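Local coordinates for B12-binding domain-containing protein (Kitasatospora setae, PDB 6WTE), which binds cobalamin and a [4Fe-4S] cluster and, as the radical SAM methylase TsrM, probably transfers methyl groups by a non-radical route, at residues A[18-23]-A[195-200]; A[219-224]-A[265-270]; A[305-310]-A[325-330]. All coordinates share one frame; numbering follows the deposited sequence.

Interaction 1: A[18-23]-A[195-200]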
ATOM      1  N   ALA A  18      11.698   1.633   2.213  1.00 14.95           N
ATOM      2  CA  ALA A  18      12.396   0.357   2.136  1.00 14.58           C
ATOM      3  C   ALA A  18      11.454  -0.731   1.625  1.00 12.13           C
ATOM      4  O   ALA A  18      10.294  -0.801   2.047  1.00 13.93           O
ATOM      5  CB  ALA A  18      12.955  -0.041   3.504  1.00 13.18           C
ATOM      6  N   PRO A  19      11.907  -1.576   0.692  1.00 13.12           N
ATOM      7  CA  PRO A  19      11.083  -2.707   0.198  1.00 11.22           C
ATOM      8  C   PRO A  19      11.033  -3.856   1.201  1.00 12.25           C
ATOM      9  O   PRO A  19      11.699  -4.888   1.079  1.00 12.10           O
ATOM     10  CB  PRO A  19      11.798  -3.102  -1.096  1.00 13.65           C
ATOM     11  CG  PRO A  19      13.225  -2.739  -0.836  1.00 11.18           C
ATOM     12  CD  PRO A  19      13.186  -1.466  -0.027  1.00 12.54           C
ATOM     13  N   TYR A  20      10.200  -3.653   2.222  1.00  9.95           N
ATOM     14  CA  TYR A  20      10.062  -4.597   3.325  1.00  9.96           C
ATOM     15  C   TYR A  20       9.784  -6.008   2.821  1.00 12.05           C
ATOM     16  O   TYR A  20      10.280  -6.992   3.389  1.00 10.24           O
ATOM     17  CB  TYR A  20       8.932  -4.091   4.227  1.00 10.29           C
ATOM     18  CG  TYR A  20       8.719  -4.772   5.555  1.00 12.57           C
ATOM     19  CD1 TYR A  20       9.638  -5.677   6.082  1.00 11.31           C
ATOM     20  CD2 TYR A  20       7.578  -4.487   6.297  1.00 12.33           C
ATOM     21  CE1 TYR A  20       9.412  -6.279   7.314  1.00 11.87           C
ATOM     22  CE2 TYR A  20       7.350  -5.078   7.523  1.00 13.67           C
ATOM     23  CZ  TYR A  20       8.267  -5.970   8.028  1.00 15.42           C
ATOM     24  OH  TYR A  20       8.021  -6.554   9.256  1.00 13.58           O
ATOM     25  N   ALA A  21       9.008  -6.119   1.736  1.00  9.92           N
ATOM     26  CA  ALA A  21       8.710  -7.419   1.141  1.00 12.11           C
ATOM     27  C   ALA A  21       9.969  -8.245   0.939  1.00 10.62           C
ATOM     28  O   ALA A  21       9.986  -9.448   1.221  1.00 11.03           O
ATOM     29  CB  ALA A  21       8.000  -7.228  -0.198  1.00 10.14           C
ATOM     30  N   LEU A  22      11.042  -7.612   0.468  1.00 10.11           N
ATOM     31  CA  LEU A  22      12.244  -8.371   0.157  1.00 10.35           C
ATOM     32  C   LEU A  22      12.922  -8.898   1.419  1.00 10.54           C
ATOM     33  O   LEU A  22      13.539  -9.970   1.386  1.00 13.03           O
ATOM     34  CB  LEU A  22      13.198  -7.514  -0.685  1.00 10.90           C
ATOM     35  CG  LEU A  22      12.669  -7.042  -2.051  1.00 11.73           C
ATOM     36  CD1 LEU A  22      13.799  -6.497  -2.928  1.00 13.03           C
ATOM     37  CD2 LEU A  22      11.927  -8.164  -2.793  1.00 11.57           C
ATOM     38  N   ASP A  23      12.799  -8.189   2.549  1.00 10.52           N
ATOM     39  CA  ASP A  23      13.333  -8.730   3.795  1.00 12.66           C
ATOM     40  C   ASP A  23      12.546  -9.958   4.237  1.00 12.17           C
ATOM     41  O   ASP A  23      13.129 -10.930   4.737  1.00 11.53           O
ATOM     42  CB  ASP A  23      13.324  -7.668   4.899  1.00 13.88           C
ATOM     43  CG  ASP A  23      14.541  -6.750   4.860  1.00 11.93           C
ATOM     44  OD1 ASP A  23      15.559  -7.085   4.208  1.00 16.14           O
ATOM     45  OD2 ASP A  23      14.494  -5.687   5.519  1.00 12.18           O
ATOM     46  N   SER A 195       8.658 -16.703  11.815  1.00 16.48           N
ATOM     47  CA  SER A 195      10.032 -16.222  11.797  1.00 19.45           C
ATOM     48  C   SER A 195      10.125 -14.755  12.191  1.00 15.45           C
ATOM     49  O   SER A 195       9.189 -13.971  12.006  1.00 16.11           O
ATOM     50  CB  SER A 195      10.655 -16.392  10.411  1.00 18.39           C
ATOM     51  OG  SER A 195      10.432 -17.691   9.896  1.00 19.74           O
ATOM     52  N   VAL A 196      11.283 -14.394  12.733  1.00 16.59           N
ATOM     53  CA  VAL A 196      11.696 -12.998  12.807  1.00 15.11           C
ATOM     54  C   VAL A 196      12.249 -12.621  11.441  1.00 17.10           C
ATOM     55  O   VAL A 196      13.161 -13.277  10.930  1.00 21.46           O
ATOM     56  CB  VAL A 196      12.746 -12.790  13.908  1.00 18.52           C
ATOM     57  CG1 VAL A 196      13.285 -11.369  13.865  1.00 18.15           C
ATOM     58  CG2 VAL A 196      12.164 -13.122  15.275  1.00 19.23           C
ATOM     59  N   TYR A 197      11.696 -11.578  10.835  1.00 14.37           N
ATOM     60  CA  TYR A 197      12.196 -11.133   9.541  1.00 17.55           C
ATOM     61  C   TYR A 197      13.497 -10.372   9.767  1.00 16.64           C
ATOM     62  O   TYR A 197      13.532  -9.415  10.548  1.00 15.57           O
ATOM     63  CB  TYR A 197      11.162 -10.268   8.822  1.00 14.20           C
ATOM     64  CG  TYR A 197       9.780 -10.896   8.701  1.00 14.80           C
ATOM     65  CD1 TYR A 197       9.610 -12.280   8.615  1.00 16.03           C
ATOM     66  CD2 TYR A 197       8.644 -10.099   8.689  1.00 13.91           C
ATOM     67  CE1 TYR A 197       8.339 -12.841   8.522  1.00 15.16           C
ATOM     68  CE2 TYR A 197       7.386 -10.647   8.582  1.00 14.19           C
ATOM     69  CZ  TYR A 197       7.234 -12.014   8.507  1.00 13.75           C
ATOM     70  OH  TYR A 197       5.959 -12.542   8.410  1.00 13.29           O
ATOM     71  N   ARG A 198      14.578 -10.823   9.136  1.00 14.67           N
ATOM     72  CA  ARG A 198      15.882 -10.222   9.383  1.00 14.39           C
ATOM     73  C   ARG A 198      15.977  -8.890   8.646  1.00 15.92           C
ATOM     74  O   ARG A 198      15.748  -8.818   7.433  1.00 16.23           O
ATOM     75  CB  ARG A 198      17.000 -11.184   8.984  1.00 19.20           C
ATOM     76  CG  ARG A 198      17.091 -12.377   9.939  1.00 17.30           C
ATOM     77  CD  ARG A 198      18.281 -13.285   9.670  1.00 20.58           C
ATOM     78  NE  ARG A 198      18.121 -14.052   8.439  1.00 20.68           N
ATOM     79  CZ  ARG A 198      17.527 -15.240   8.361  1.00 24.25           C
ATOM     80  NH1 ARG A 198      17.033 -15.817   9.449  1.00 26.27           N
ATOM     81  NH2 ARG A 198      17.435 -15.856   7.188  1.00 22.62           N
ATOM     82  N   ARG A 199      16.273  -7.831   9.394  1.00 11.93           N
ATOM     83  CA  ARG A 199      16.350  -6.473   8.866  1.00 15.04           C
ATOM     84  C   ARG A 199      17.792  -6.019   9.012  1.00 15.52           C
ATOM     85  O   ARG A 199      18.258  -5.772  10.128  1.00 18.96           O
ATOM     86  CB  ARG A 199      15.401  -5.531   9.605  1.00 15.62           C
ATOM     87  CG  ARG A 199      14.035  -6.136   9.913  1.00 12.80           C
ATOM     88  CD  ARG A 199      13.250  -6.488   8.633  1.00 12.75           C
ATOM     89  NE  ARG A 199      12.879  -5.304   7.860  1.00 14.42           N
ATOM     90  CZ  ARG A 199      11.917  -4.454   8.212  1.00 14.74           C
ATOM     91  NH1 ARG A 199      11.232  -4.657   9.334  1.00 13.13           N
ATOM     92  NH2 ARG A 199      11.641  -3.401   7.450  1.00 11.76           N
ATOM     93  N   ARG A 200      18.495  -5.918   7.892  1.00 14.28           N
ATOM     94  CA  ARG A 200      19.924  -5.657   7.897  1.00 14.75           C
ATOM     95  C   ARG A 200      20.202  -4.245   7.408  1.00 14.71           C
ATOM     96  O   ARG A 200      19.363  -3.607   6.769  1.00 13.57           O
ATOM     97  CB  ARG A 200      20.663  -6.677   7.019  1.00 18.01           C
ATOM     98  CG  ARG A 200      20.509  -8.128   7.466  1.00 18.81           C
ATOM     99  CD  ARG A 200      21.154  -9.063   6.446  1.00 25.84           C
ATOM    100  NE  ARG A 200      21.284 -10.441   6.916  1.00 30.67           N
ATOM    101  CZ  ARG A 200      20.603 -11.474   6.427  1.00 28.89           C
ATOM    102  NH1 ARG A 200      19.725 -11.297   5.447  1.00 28.90           N
ATOM    103  NH2 ARG A 200      20.802 -12.693   6.917  1.00 24.16           N
TER
HETATM  104  O   HOH W   1      17.971  -6.281   5.118  1.00 14.61           O
HETATM  105  O   HOH W   2      12.919  -3.461   4.822  1.00 16.68           O
HETATM  106  O   HOH W   3      16.037 -10.604   5.592  1.00 21.50           O
HETATM  107  O   HOH W   4      18.280  -9.204   4.787  1.00 23.12           O

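Interaction 2: A[219-224]-A[265-270]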
ATOM      1  N   GLY A 219      11.218   3.022   9.845  1.00 16.50           N
ATOM      2  CA  GLY A 219      11.174   1.589  10.044  1.00 16.60           C
ATOM      3  C   GLY A 219       9.773   1.066   9.786  1.00 18.34           C
ATOM      4  O   GLY A 219       8.775   1.735  10.060  1.00 19.72           O
ATOM      5  N   SER A 220       9.702  -0.117   9.201  1.00 15.65           N
ATOM      6  CA  SER A 220       8.435  -0.778   8.949  1.00 10.77           C
ATOM      7  C   SER A 220       8.366  -2.038   9.799  1.00 13.66           C
ATOM      8  O   SER A 220       9.369  -2.734   9.976  1.00 12.39           O
ATOM      9  CB  SER A 220       8.298  -1.124   7.465  1.00 13.31           C
ATOM     10  OG  SER A 220       9.526  -1.648   6.979  1.00 16.18           O
ATOM     11  N   ILE A 221       7.189  -2.331  10.336  1.00 12.31           N
ATOM     12  CA  ILE A 221       7.007  -3.563  11.092  1.00 11.09           C
ATOM     13  C   ILE A 221       5.624  -4.108  10.787  1.00 11.90           C
ATOM     14  O   ILE A 221       4.621  -3.402  10.930  1.00 11.71           O
ATOM     15  CB  ILE A 221       7.200  -3.368  12.610  1.00 11.00           C
ATOM     16  CG1 ILE A 221       7.004  -4.701  13.337  1.00 12.39           C
ATOM     17  CG2 ILE A 221       6.269  -2.289  13.158  1.00 12.60           C
ATOM     18  CD1 ILE A 221       8.089  -5.743  13.026  1.00 12.82           C
ATOM     19  N   LEU A 222       5.578  -5.363  10.362  1.00 10.89           N
ATOM     20  CA  LEU A 222       4.333  -6.069  10.121  1.00 11.02           C
ATOM     21  C   LEU A 222       3.971  -6.863  11.367  1.00 10.72           C
ATOM     22  O   LEU A 222       4.825  -7.545  11.940  1.00 12.09           O
ATOM     23  CB  LEU A 222       4.489  -7.007   8.925  1.00 10.55           C
ATOM     24  CG  LEU A 222       3.284  -7.892   8.626  1.00 10.05           C
ATOM     25  CD1 LEU A 222       2.126  -7.034   8.152  1.00 11.88           C
ATOM     26  CD2 LEU A 222       3.665  -8.936   7.579  1.00 10.07           C
ATOM     27  N   THR A 223       2.713  -6.770  11.795  1.00 10.86           N
ATOM     28  CA  THR A 223       2.260  -7.596  12.909  1.00 11.29           C
ATOM     29  C   THR A 223       1.263  -8.665  12.494  1.00 11.96           C
ATOM     30  O   THR A 223       1.189  -9.714  13.144  1.00 12.15           O
ATOM     31  CB  THR A 223       1.653  -6.725  14.026  1.00 12.61           C
ATOM     32  OG1 THR A 223       0.251  -6.510  13.801  1.00 14.04           O
ATOM     33  CG2 THR A 223       2.369  -5.374  14.110  1.00 12.56           C
ATOM     34  N   LYS A 224       0.538  -8.453  11.403  1.00 10.30           N
ATOM     35  CA  LYS A 224      -0.456  -9.414  10.947  0.50 12.80           C
ATOM     36  C   LYS A 224      -0.812  -9.104   9.501  1.00 12.19           C
ATOM     37  O   LYS A 224      -0.931  -7.935   9.124  1.00 12.57           O
ATOM     38  CB  LYS A 224      -1.710  -9.372  11.832  0.50 12.91           C
ATOM     39  CG  LYS A 224      -2.354  -7.994  11.918  0.50 12.50           C
ATOM     40  CD  LYS A 224      -2.993  -7.757  13.282  0.50 14.26           C
ATOM     41  CE  LYS A 224      -3.452  -6.312  13.421  0.50 13.91           C
ATOM     42  NZ  LYS A 224      -3.825  -5.973  14.825  0.50 10.94           N
ATOM     43  N   LEU A 265      14.543   4.020  15.149  1.00 13.37           N
ATOM     44  CA  LEU A 265      13.674   4.213  16.307  1.00 12.45           C
ATOM     45  C   LEU A 265      12.233   4.518  15.921  1.00 14.71           C
ATOM     46  O   LEU A 265      11.307   4.066  16.603  1.00 14.83           O
ATOM     47  CB  LEU A 265      14.226   5.332  17.190  1.00 15.73           C
ATOM     48  CG  LEU A 265      15.626   5.099  17.760  1.00 18.89           C
ATOM     49  CD1 LEU A 265      16.045   6.314  18.579  1.00 20.50           C
ATOM     50  CD2 LEU A 265      15.653   3.833  18.608  1.00 17.04           C
ATOM     51  N   ASP A 266      12.024   5.275  14.847  1.00 12.36           N
ATOM     52  CA  ASP A 266      10.681   5.509  14.325  1.00 13.18           C
ATOM     53  C   ASP A 266      10.248   4.318  13.483  1.00 14.49           C
ATOM     54  O   ASP A 266      10.863   4.021  12.452  1.00 15.49           O
ATOM     55  CB  ASP A 266      10.647   6.791  13.493  1.00 16.79           C
ATOM     56  CG  ASP A 266      10.879   8.033  14.324  1.00 21.84           C
ATOM     57  OD1 ASP A 266       9.925   8.495  14.981  1.00 17.09           O
ATOM     58  OD2 ASP A 266      12.025   8.533  14.339  1.00 23.61           O
ATOM     59  N   GLN A 267       9.190   3.638  13.910  1.00 12.31           N
ATOM     60  CA  GLN A 267       8.706   2.456  13.213  1.00 10.77           C
ATOM     61  C   GLN A 267       7.228   2.618  12.914  1.00 14.37           C
ATOM     62  O   GLN A 267       6.457   3.074  13.763  1.00 16.06           O
ATOM     63  CB  GLN A 267       8.960   1.188  14.034  1.00 13.82           C
ATOM     64  CG  GLN A 267      10.438   1.016  14.383  1.00 11.89           C
ATOM     65  CD  GLN A 267      10.719  -0.193  15.252  1.00 11.71           C
ATOM     66  OE1 GLN A 267       9.856  -1.042  15.446  1.00 15.44           O
ATOM     67  NE2 GLN A 267      11.941  -0.272  15.782  1.00 12.09           N
ATOM     68  N   HIS A 268       6.851   2.268  11.693  1.00 10.46           N
ATOM     69  CA  HIS A 268       5.480   2.393  11.222  1.00 13.13           C
ATOM     70  C   HIS A 268       4.902   0.997  11.042  1.00 14.99           C
ATOM     71  O   HIS A 268       5.513   0.157  10.373  1.00 12.11           O
ATOM     72  CB  HIS A 268       5.451   3.177   9.908  1.00 16.16           C
ATOM     73  CG  HIS A 268       4.101   3.709   9.542  1.00 22.75           C
ATOM     74  ND1 HIS A 268       3.100   2.914   9.025  1.00 25.98           N
ATOM     75  CD2 HIS A 268       3.585   4.959   9.620  1.00 32.08           C
ATOM     76  CE1 HIS A 268       2.027   3.650   8.801  1.00 29.44           C
ATOM     77  NE2 HIS A 268       2.293   4.894   9.155  1.00 34.42           N
ATOM     78  N   THR A 269       3.738   0.739  11.649  1.00 13.23           N
ATOM     79  CA  THR A 269       3.083  -0.550  11.445  1.00 11.33           C
ATOM     80  C   THR A 269       2.646  -0.667   9.990  1.00 15.89           C
ATOM     81  O   THR A 269       2.196   0.309   9.386  1.00 15.31           O
ATOM     82  CB  THR A 269       1.870  -0.716  12.371  1.00 16.32           C
ATOM     83  OG1 THR A 269       0.943   0.356  12.159  1.00 16.70           O
ATOM     84  CG2 THR A 269       2.302  -0.725  13.824  1.00 17.03           C
ATOM     85  N   THR A 270       2.808  -1.861   9.412  1.00  9.85           N
ATOM     86  CA  THR A 270       2.426  -2.086   8.021  1.00 11.42           C
ATOM     87  C   THR A 270       1.265  -3.064   7.886  1.00 14.02           C
ATOM     88  O   THR A 270       1.095  -3.686   6.831  1.00 13.57           O
ATOM     89  CB  THR A 270       3.617  -2.576   7.202  1.00 11.64           C
ATOM     90  OG1 THR A 270       4.058  -3.837   7.717  1.00 11.20           O
ATOM     91  CG2 THR A 270       4.741  -1.563   7.263  1.00 12.26           C
TER

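Interaction 3: A[305-310]-A[325-330]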
ATOM      1  N   LEU A 305       6.547   4.815  17.824  1.00 14.80           N
ATOM      2  CA  LEU A 305       5.675   3.965  17.021  1.00 12.20           C
ATOM      3  C   LEU A 305       4.621   4.807  16.318  1.00 13.46           C
ATOM      4  O   LEU A 305       3.981   5.663  16.940  1.00 13.18           O
ATOM      5  CB  LEU A 305       4.998   2.906  17.893  1.00 14.06           C
ATOM      6  CG  LEU A 305       4.175   1.840  17.171  1.00 16.07           C
ATOM      7  CD1 LEU A 305       5.065   1.020  16.253  1.00 15.62           C
ATOM      8  CD2 LEU A 305       3.498   0.952  18.204  1.00 21.05           C
ATOM      9  N   TRP A 306       4.420   4.536  15.033  1.00 11.91           N
ATOM     10  CA  TRP A 306       3.438   5.240  14.219  1.00 10.85           C
ATOM     11  C   TRP A 306       2.489   4.198  13.654  1.00 14.07           C
ATOM     12  O   TRP A 306       2.930   3.255  12.994  1.00 15.07           O
ATOM     13  CB  TRP A 306       4.125   6.039  13.109  1.00 11.07           C
ATOM     14  CG  TRP A 306       5.147   7.003  13.657  1.00 12.64           C
ATOM     15  CD1 TRP A 306       6.457   6.738  13.943  1.00 13.45           C
ATOM     16  CD2 TRP A 306       4.929   8.374  14.006  1.00 13.33           C
ATOM     17  NE1 TRP A 306       7.068   7.864  14.448  1.00 14.52           N
ATOM     18  CE2 TRP A 306       6.147   8.879  14.501  1.00 12.31           C
ATOM     19  CE3 TRP A 306       3.816   9.221  13.959  1.00 14.06           C
ATOM     20  CZ2 TRP A 306       6.288  10.198  14.927  1.00 15.87           C
ATOM     21  CZ3 TRP A 306       3.961  10.531  14.387  1.00 16.56           C
ATOM     22  CH2 TRP A 306       5.188  11.006  14.862  1.00 13.74           C
ATOM     23  N   VAL A 307       1.197   4.348  13.936  1.00 12.62           N
ATOM     24  CA  VAL A 307       0.230   3.312  13.589  1.00  9.94           C
ATOM     25  C   VAL A 307      -0.873   3.901  12.718  1.00 13.49           C
ATOM     26  O   VAL A 307      -1.099   5.113  12.681  1.00 12.97           O
ATOM     27  CB  VAL A 307      -0.373   2.628  14.842  1.00 14.56           C
ATOM     28  CG1 VAL A 307       0.732   2.030  15.711  1.00 16.15           C
ATOM     29  CG2 VAL A 307      -1.231   3.614  15.667  1.00 10.19           C
ATOM     30  N   TYR A 308      -1.545   3.012  11.986  1.00 11.22           N
ATOM     31  CA  TYR A 308      -2.687   3.351  11.147  1.00 16.90           C
ATOM     32  C   TYR A 308      -3.877   2.540  11.632  1.00 16.04           C
ATOM     33  O   TYR A 308      -3.766   1.321  11.805  1.00 14.83           O
ATOM     34  CB  TYR A 308      -2.420   3.058   9.662  1.00 19.81           C
ATOM     35  CG  TYR A 308      -3.497   3.632   8.766  1.00 20.32           C
ATOM     36  CD1 TYR A 308      -4.660   2.922   8.490  1.00 24.97           C
ATOM     37  CD2 TYR A 308      -3.358   4.901   8.215  1.00 21.09           C
ATOM     38  CE1 TYR A 308      -5.651   3.456   7.688  1.00 23.38           C
ATOM     39  CE2 TYR A 308      -4.337   5.439   7.411  1.00 22.32           C
ATOM     40  CZ  TYR A 308      -5.481   4.716   7.152  1.00 24.77           C
ATOM     41  OH  TYR A 308      -6.457   5.253   6.347  1.00 28.19           O
ATOM     42  N   CYS A 309      -5.012   3.211  11.842  1.00 13.49           N
ATOM     43  CA  CYS A 309      -6.141   2.613  12.535  1.00 14.77           C
ATOM     44  C   CYS A 309      -7.443   2.962  11.838  1.00 12.23           C
ATOM     45  O   CYS A 309      -7.530   3.927  11.075  1.00 13.40           O
ATOM     46  CB  CYS A 309      -6.254   3.094  13.993  1.00 12.13           C
ATOM     47  SG  CYS A 309      -4.983   2.508  15.108  1.00 16.79           S
ATOM     48  N   GLN A 310      -8.453   2.173  12.133  1.00 11.88           N
ATOM     49  CA  GLN A 310      -9.840   2.535  11.897  1.00 13.33           C
ATOM     50  C   GLN A 310     -10.405   3.184  13.152  1.00 11.73           C
ATOM     51  O   GLN A 310      -9.812   3.083  14.233  1.00 10.72           O
ATOM     52  CB  GLN A 310     -10.657   1.300  11.517  1.00 12.14           C
ATOM     53  CG  GLN A 310     -10.353   0.787  10.116  1.00 13.13           C
ATOM     54  CD  GLN A 310     -10.737   1.789   9.050  1.00 14.61           C
ATOM     55  OE1 GLN A 310     -11.921   2.051   8.832  1.00 14.66           O
ATOM     56  NE2 GLN A 310      -9.739   2.383   8.402  1.00 11.41           N
ATOM     57  N   ALA A 325       3.763   2.109  25.220  1.00 12.69           N
ATOM     58  CA  ALA A 325       4.652   1.415  24.292  1.00 14.80           C
ATOM     59  C   ALA A 325       5.552   2.353  23.499  1.00 17.30           C
ATOM     60  O   ALA A 325       6.524   1.889  22.894  1.00 15.47           O
ATOM     61  CB  ALA A 325       3.832   0.560  23.318  1.00 15.28           C
ATOM     62  N   GLY A 326       5.253   3.643  23.468  1.00 16.59           N
ATOM     63  CA  GLY A 326       6.013   4.593  22.688  1.00 19.32           C
ATOM     64  C   GLY A 326       5.323   5.116  21.439  1.00 15.11           C
ATOM     65  O   GLY A 326       6.007   5.648  20.551  1.00 14.22           O
ATOM     66  N   CYS A 327       4.008   4.978  21.335  1.00 13.51           N
ATOM     67  CA  CYS A 327       3.297   5.521  20.190  1.00 13.14           C
ATOM     68  C   CYS A 327       3.387   7.042  20.181  1.00 13.49           C
ATOM     69  O   CYS A 327       3.104   7.703  21.187  1.00 14.95           O
ATOM     70  CB  CYS A 327       1.841   5.071  20.223  1.00 14.35           C
ATOM     71  SG  CYS A 327       0.869   5.617  18.826  1.00 14.43           S
ATOM     72  N   ARG A 328       3.791   7.594  19.040  1.00 12.98           N
ATOM     73  CA  ARG A 328       3.843   9.035  18.844  1.00 12.13           C
ATOM     74  C   ARG A 328       2.719   9.564  17.967  1.00 12.31           C
ATOM     75  O   ARG A 328       2.406  10.759  18.047  1.00 12.73           O
ATOM     76  CB  ARG A 328       5.185   9.445  18.221  1.00 13.93           C
ATOM     77  CG  ARG A 328       6.389   9.298  19.132  1.00 15.54           C
ATOM     78  CD  ARG A 328       6.279  10.230  20.331  1.00 19.08           C
ATOM     79  NE  ARG A 328       7.458  10.145  21.190  1.00 28.33           N
ATOM     80  CZ  ARG A 328       8.431  11.049  21.211  1.00 33.44           C
ATOM     81  NH1 ARG A 328       8.367  12.118  20.426  1.00 31.32           N
ATOM     82  NH2 ARG A 328       9.466  10.888  22.027  1.00 38.57           N
ATOM     83  N   GLY A 329       2.116   8.723  17.126  1.00 11.06           N
ATOM     84  CA  GLY A 329       1.091   9.201  16.219  1.00 10.90           C
ATOM     85  C   GLY A 329       0.148   8.105  15.790  1.00 14.98           C
ATOM     86  O   GLY A 329       0.543   6.942  15.640  1.00 11.98           O
ATOM     87  N   VAL A 330      -1.111   8.486  15.578  1.00 11.17           N
ATOM     88  CA  VAL A 330      -2.147   7.608  15.046  1.00 13.33           C
ATOM     89  C   VAL A 330      -2.743   8.274  13.816  1.00 12.04           C
ATOM     90  O   VAL A 330      -3.154   9.439  13.868  1.00 13.82           O
ATOM     91  CB  VAL A 330      -3.247   7.315  16.088  1.00 10.48           C
ATOM     92  CG1 VAL A 330      -4.406   6.535  15.452  1.00 11.58           C
ATOM     93  CG2 VAL A 330      -2.668   6.549  17.272  1.00 11.03           C
TER

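Interaction 1: A[18-23]-A[195-200]
Arg199 reaches back from the 195-200 loop to lie between Tyr20 and Asp23, at the start of helix 20-31. Its CB only skirts the carboxylate of Asp23; CD comes closer, 3.4 Å from Asp23 OD2. Bends at chi2 (-63°) and chi3 (-66°) fold the chain back, and NE then gives its N-H to Asp23 OD2 at 2.9 Å, a salt bridge met on the anti side, somewhat out of the carboxylate plane but nearly in that of the guanidinium. CZ lies over the face of the Tyr20 ring, 3.2 Å from CE1, the guanidinium stacked flat with the planes 16° apart. Helix 20-31 belongs to the B12-binding domain, and Tyr20 itself touches the cobalamin, so the loop is pinned to an element that lines the cofactor pocket. At the tip, NH2 lies over Tyr20 CD1 and gives a hydrogen bond to water 2, which in turn donates to Asp23 OD2; NH1 pairs with Glu255, which is also hydrogen-bonded to Tyr20 OH. Arginine suits this place because its flat cation can stack by its face while bonding around its rim. Tyr20 OH meets the Tyr197 ring at its edge, 3.6 Å from CD2.

Interaction 2: A[219-224]-A[265-270]
Gly219 to Ile221 run parallel to Gln267 to Thr269, the short strand axes 37° apart, with backbone bonds alternating from side to side: Gly219 N to Asp266 O, His268 N to Gly219 O at 2.6 Å, Ile221 N to His268 O, and Thr270 N to Ile221 O at 2.8 Å. Glycine suits position 219, since a side chain there would press tightly on Asp266 O and Gln267 CG. On the face that carries Ile221 and Thr269, the CG2 methyls of these two beta-branched residues stand 4.3 Å apart, and helix 249-261 packs against Ile221. Thr270 closes the pairing with both its branches. Its OG1, held between the backbone N and the carbonyl carbon (chi1 63°), gives a weak second bond to Ile221 O at 3.3 Å and rests 3.4 Å from Leu222 CB, while CG2 meets Ser220 CB at 3.6 Å. With alanine in place of Thr270, Ile221 O is likely to keep only the backbone N-H from this residue, and a gap would probably open beside Ser220 CB. His268 ND1 donates to Thr269 O at 2.8 Å, which ties the imidazole to its own strand. Parallel neighbours of this kind build the barrel-like core of radical SAM enzymes; here Ser220, His268 and Thr270 also touch the cobalamin.

Interaction 3: A[305-310]-A[325-330]
Leu305 O is gripped by two groups of the partner strand: Arg328 N donates to it at 2.9 Å, in the carbonyl plane, and Cys327 CA adds a CA-H...O contact. Leu305 N in turn donates to Gly326 O, also at 2.9 Å and almost straight (170°), although the donor stands above the carbonyl plane. Gly326 ends helix 316-325 in a Schellman motif, where its positive phi suits glycine. The pairing then slips by one residue at a beta bulge, and Val307 N resumes it on Gly329 O at 3.2 Å. Strand 304-309, helix 316-325 and strand 327-335 form one beta-alpha-beta unit of the radical SAM core, its two parallel strands lying side by side. Trp306 spreads its indole across the partner strand. With CG placed beside the backbone N (chi1 -56°), the six-membered ring receives Arg328 CB over one face in a CH-pi contact, 3.8 Å from the ring centroid, and CE3 comes within 3.5 Å of Gly329 CA. Any side chain at Gly329 would clash with that ring, which accounts for the glycine. The indole N-H bonds to Asp266 OD1 of strand 266-269, the other neighbour of strand 304-309. On the face of Val307 and Val330, their CG2 methyls meet at 3.6 Å, Val330 CG1 packs on Cys309 SG at 4.1 Å, and Val330 also packs against Leu363 and Cys367 of helix 357-369.

Interactions 2 and 3 belong to one sheet: strand 266-269 lies beside strand 304-309, with Gln267 O probably accepting from Trp306 N and Thr269 N probably donating to Trp306 O. Both depend on parallel backbone pairing, with glycines where side chains would not fit. Interaction 1 instead joins the B12-binding domain to a loop through charge, stacking and water. It meets interaction 2 through probable hydrogen bonds from Arg199 NH1 to Ser220 O and between Tyr20 OH and Leu222 N, and both contribute residues that touch the cobalamin. All three are largely buried, though Arg328 in interaction 3 is exposed; Gln310, in its first segment, touches the iron-sulfur cluster.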